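Local coordinates for uncharacterized protein (Parabacteroides merdae ATCC 43184, PDB 4OPW), which is of unknown detailed function but is a putative adhesin with an elongated, all-beta body, at residues P41-T46 against V81-K86. Sequence-based numbering, arbitrary orientation.
Sequences PHIEIT and VKTNSK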
ATOM      1  N   PRO A  41      10.625  18.212 -10.289  1.00 20.21           N
ATOM      2  CA  PRO A  41       9.807  17.870  -9.123  1.00 19.46           C
ATOM      3  C   PRO A  41       9.384  19.081  -8.301  1.00 23.04           C
ATOM      4  O   PRO A  41      10.176  20.004  -8.021  1.00 21.40           O
ATOM      5  CB  PRO A  41      10.700  16.927  -8.312  1.00 20.54           C
ATOM      6  CG  PRO A  41      11.696  16.394  -9.317  1.00 24.19           C
ATOM      7  CD  PRO A  41      11.954  17.578 -10.214  1.00 21.54           C
ATOM      8  N   HIS A  42       8.093  19.075  -7.964  1.00 20.25           N
ATOM      9  CA  HIS A  42       7.464  20.058  -7.096  1.00 19.87           C
ATOM     10  C   HIS A  42       6.698  19.352  -5.993  1.00 21.69           C
ATOM     11  O   HIS A  42       6.353  18.169  -6.120  1.00 19.71           O
ATOM     12  CB  HIS A  42       6.512  20.984  -7.877  1.00 21.52           C
ATOM     13  CG  HIS A  42       7.216  21.968  -8.759  1.00 26.14           C
ATOM     14  ND1 HIS A  42       7.520  21.666 -10.072  1.00 28.42           N
ATOM     15  CD2 HIS A  42       7.629  23.229  -8.493  1.00 28.17           C
ATOM     16  CE1 HIS A  42       8.126  22.740 -10.564  1.00 28.15           C
ATOM     17  NE2 HIS A  42       8.223  23.704  -9.651  1.00 28.70           N
ATOM     18  N   ILE A  43       6.411  20.096  -4.916  1.00 17.49           N
ATOM     19  CA  ILE A  43       5.551  19.636  -3.833  1.00 18.22           C
ATOM     20  C   ILE A  43       4.530  20.746  -3.577  1.00 21.14           C
ATOM     21  O   ILE A  43       4.890  21.919  -3.443  1.00 21.13           O
ATOM     22  CB  ILE A  43       6.294  19.144  -2.566  1.00 21.00           C
ATOM     23  CG1 ILE A  43       5.307  18.495  -1.550  1.00 20.01           C
ATOM     24  CG2 ILE A  43       7.189  20.226  -1.929  1.00 20.75           C
ATOM     25  CD1 ILE A  43       5.961  17.508  -0.564  1.00 19.55           C
ATOM     26  N   GLU A  44       3.258  20.363  -3.572  1.00 17.40           N
ATOM     27  CA  GLU A  44       2.146  21.271  -3.352  1.00 18.33           C
ATOM     28  C   GLU A  44       1.444  20.845  -2.071  1.00 19.91           C
ATOM     29  O   GLU A  44       1.020  19.686  -1.949  1.00 17.74           O
ATOM     30  CB  GLU A  44       1.226  21.209  -4.585  1.00 20.42           C
ATOM     31  CG  GLU A  44       0.188  22.304  -4.648  1.00 32.14           C
ATOM     32  CD  GLU A  44      -0.541  22.353  -5.976  1.00 56.96           C
ATOM     33  OE1 GLU A  44      -1.086  21.309  -6.400  1.00 39.22           O
ATOM     34  OE2 GLU A  44      -0.586  23.446  -6.584  1.00 60.41           O
ATOM     35  N   ILE A  45       1.361  21.779  -1.102  1.00 18.13           N
ATOM     36  CA  ILE A  45       0.763  21.548   0.215  1.00 18.30           C
ATOM     37  C   ILE A  45      -0.478  22.391   0.389  1.00 19.84           C
ATOM     38  O   ILE A  45      -0.408  23.619   0.242  1.00 18.90           O
ATOM     39  CB  ILE A  45       1.777  21.867   1.381  1.00 20.64           C
ATOM     40  CG1 ILE A  45       3.122  21.133   1.242  1.00 20.64           C
ATOM     41  CG2 ILE A  45       1.149  21.677   2.803  1.00 19.87           C
ATOM     42  CD1 ILE A  45       3.066  19.573   1.380  1.00 24.62           C
ATOM     43  N   THR A  46      -1.592  21.741   0.770  1.00 17.69           N
ATOM     44  CA  THR A  46      -2.828  22.416   1.163  1.00 17.82           C
ATOM     45  C   THR A  46      -3.068  22.101   2.638  1.00 20.73           C
ATOM     46  O   THR A  46      -3.191  20.925   3.013  1.00 18.75           O
ATOM     47  CB  THR A  46      -4.031  22.013   0.284  1.00 23.92           C
ATOM     48  OG1 THR A  46      -3.696  22.245  -1.072  1.00 23.02           O
ATOM     49  CG2 THR A  46      -5.300  22.802   0.636  1.00 20.14           C
ATOM     50  N   VAL A  81      -1.115  16.662   0.066  1.00 14.55           N
ATOM     51  CA  VAL A  81       0.222  16.681  -0.509  1.00 15.95           C
ATOM     52  C   VAL A  81       0.100  16.234  -1.967  1.00 20.79           C
ATOM     53  O   VAL A  81      -0.518  15.200  -2.244  1.00 21.27           O
ATOM     54  CB  VAL A  81       1.219  15.794   0.288  1.00 19.70           C
ATOM     55  CG1 VAL A  81       2.603  15.767  -0.385  1.00 20.06           C
ATOM     56  CG2 VAL A  81       1.335  16.279   1.728  1.00 19.84           C
ATOM     57  N   LYS A  82       0.644  17.029  -2.902  1.00 17.04           N
ATOM     58  CA  LYS A  82       0.705  16.651  -4.309  1.00 15.60           C
ATOM     59  C   LYS A  82       2.170  16.750  -4.740  1.00 18.68           C
ATOM     60  O   LYS A  82       2.737  17.838  -4.686  1.00 18.67           O
ATOM     61  CB  LYS A  82      -0.204  17.523  -5.190  1.00 16.61           C
ATOM     62  CG  LYS A  82      -0.219  17.038  -6.645  1.00 22.46           C
ATOM     63  CD  LYS A  82      -1.054  17.920  -7.560  1.00 29.85           C
ATOM     64  CE  LYS A  82      -0.696  17.664  -9.002  1.00 40.74           C
ATOM     65  NZ  LYS A  82      -1.759  18.119  -9.931  1.00 48.65           N
ATOM     66  N   THR A  83       2.801  15.622  -5.137  1.00 15.68           N
ATOM     67  CA  THR A  83       4.221  15.703  -5.516  1.00 15.24           C
ATOM     68  C   THR A  83       4.551  14.661  -6.591  1.00 18.35           C
ATOM     69  O   THR A  83       3.711  13.830  -6.936  1.00 17.81           O
ATOM     70  CB  THR A  83       5.120  15.576  -4.264  1.00 20.38           C
ATOM     71  OG1 THR A  83       6.459  15.946  -4.582  1.00 20.28           O
ATOM     72  CG2 THR A  83       5.057  14.195  -3.620  1.00 20.34           C
ATOM     73  N   ASN A  84       5.754  14.734  -7.142  1.00 16.05           N
ATOM     74  CA  ASN A  84       6.196  13.817  -8.184  1.00 16.76           C
ATOM     75  C   ASN A  84       7.689  13.528  -8.030  1.00 20.41           C
ATOM     76  O   ASN A  84       8.425  14.323  -7.421  1.00 18.96           O
ATOM     77  CB  ASN A  84       5.899  14.400  -9.599  1.00 17.19           C
ATOM     78  CG  ASN A  84       6.785  15.562  -9.984  1.00 27.83           C
ATOM     79  OD1 ASN A  84       6.719  16.641  -9.381  1.00 23.99           O
ATOM     80  ND2 ASN A  84       7.652  15.366 -10.990  1.00 21.31           N
ATOM     81  N   SER A  85       8.136  12.412  -8.618  1.00 17.75           N
ATOM     82  CA  SER A  85       9.543  12.039  -8.661  1.00 16.65           C
ATOM     83  C   SER A  85       9.775  11.152  -9.865  1.00 20.17           C
ATOM     84  O   SER A  85       8.830  10.556 -10.380  1.00 19.73           O
ATOM     85  CB  SER A  85       9.968  11.335  -7.377  1.00 18.83           C
ATOM     86  OG  SER A  85       9.456  10.017  -7.305  1.00 20.73           O
ATOM     87  N   LYS A  86      11.030  11.031 -10.291  1.00 16.60           N
ATOM     88  CA  LYS A  86      11.333  10.182 -11.429  1.00 16.37           C
ATOM     89  C   LYS A  86      11.221   8.685 -11.055  1.00 21.14           C
ATOM     90  O   LYS A  86      10.838   7.860 -11.890  1.00 20.74           O
ATOM     91  CB  LYS A  86      12.735  10.524 -11.952  1.00 17.96           C
ATOM     92  CG  LYS A  86      13.113   9.784 -13.223  1.00 18.90           C
ATOM     93  CD  LYS A  86      14.366  10.357 -13.889  1.00 18.56           C
ATOM     94  CE  LYS A  86      14.800   9.436 -15.009  1.00 18.48           C
ATOM     95  NZ  LYS A  86      15.959   9.995 -15.777  1.00 23.11           N
TER
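The backbone carbonyl oxygen of H42 accepts a hydrogen bond from the hydroxyl of T83, with OG1 2.7 Å from O and tilted 31° from the carbonyl plane. Rotation about CA-CB sets OG1 opposite the backbone N (chi1 -167°), which directs it across to the neighbouring strand. The N-H of H42 is taken by another side chain: OD1 of N84 receives it at 3.1 Å in a nearly straight bond, 166° at the hydrogen. Thr and Asn thus replace main-chain partners where the regular pairing gives out. Asparagine suits this place because its amide can accept with OD1 while its ND2 hydrogen-bonds S37 OG and S39 O in the loop leading into P41. Further along, E44 and K82 form a regular antiparallel hydrogen-bonded pair, each N reaching the other's O at 2.8 Å. Their extended side chains run side by side on the outer face; E44 OE1 lies 3.6 Å from K82 CD but 4.8 Å from NZ, so any attraction is at most a loose electrostatic one. On the opposite face, beside T83, V81 spreads its two methyls between two isoleucines, CG1 to I43 CD1 at 3.8 Å and CG2 to I45 CD1 at 3.7 Å, and both isoleucines pack on I57 of strand 55-60. Beta-branched residues fit this extended, buried setting. The antiparallel pair lies near the N-terminal end of a parallel beta-solenoid, probably a right-handed beta-helix as in the pectate-lyase-like clan.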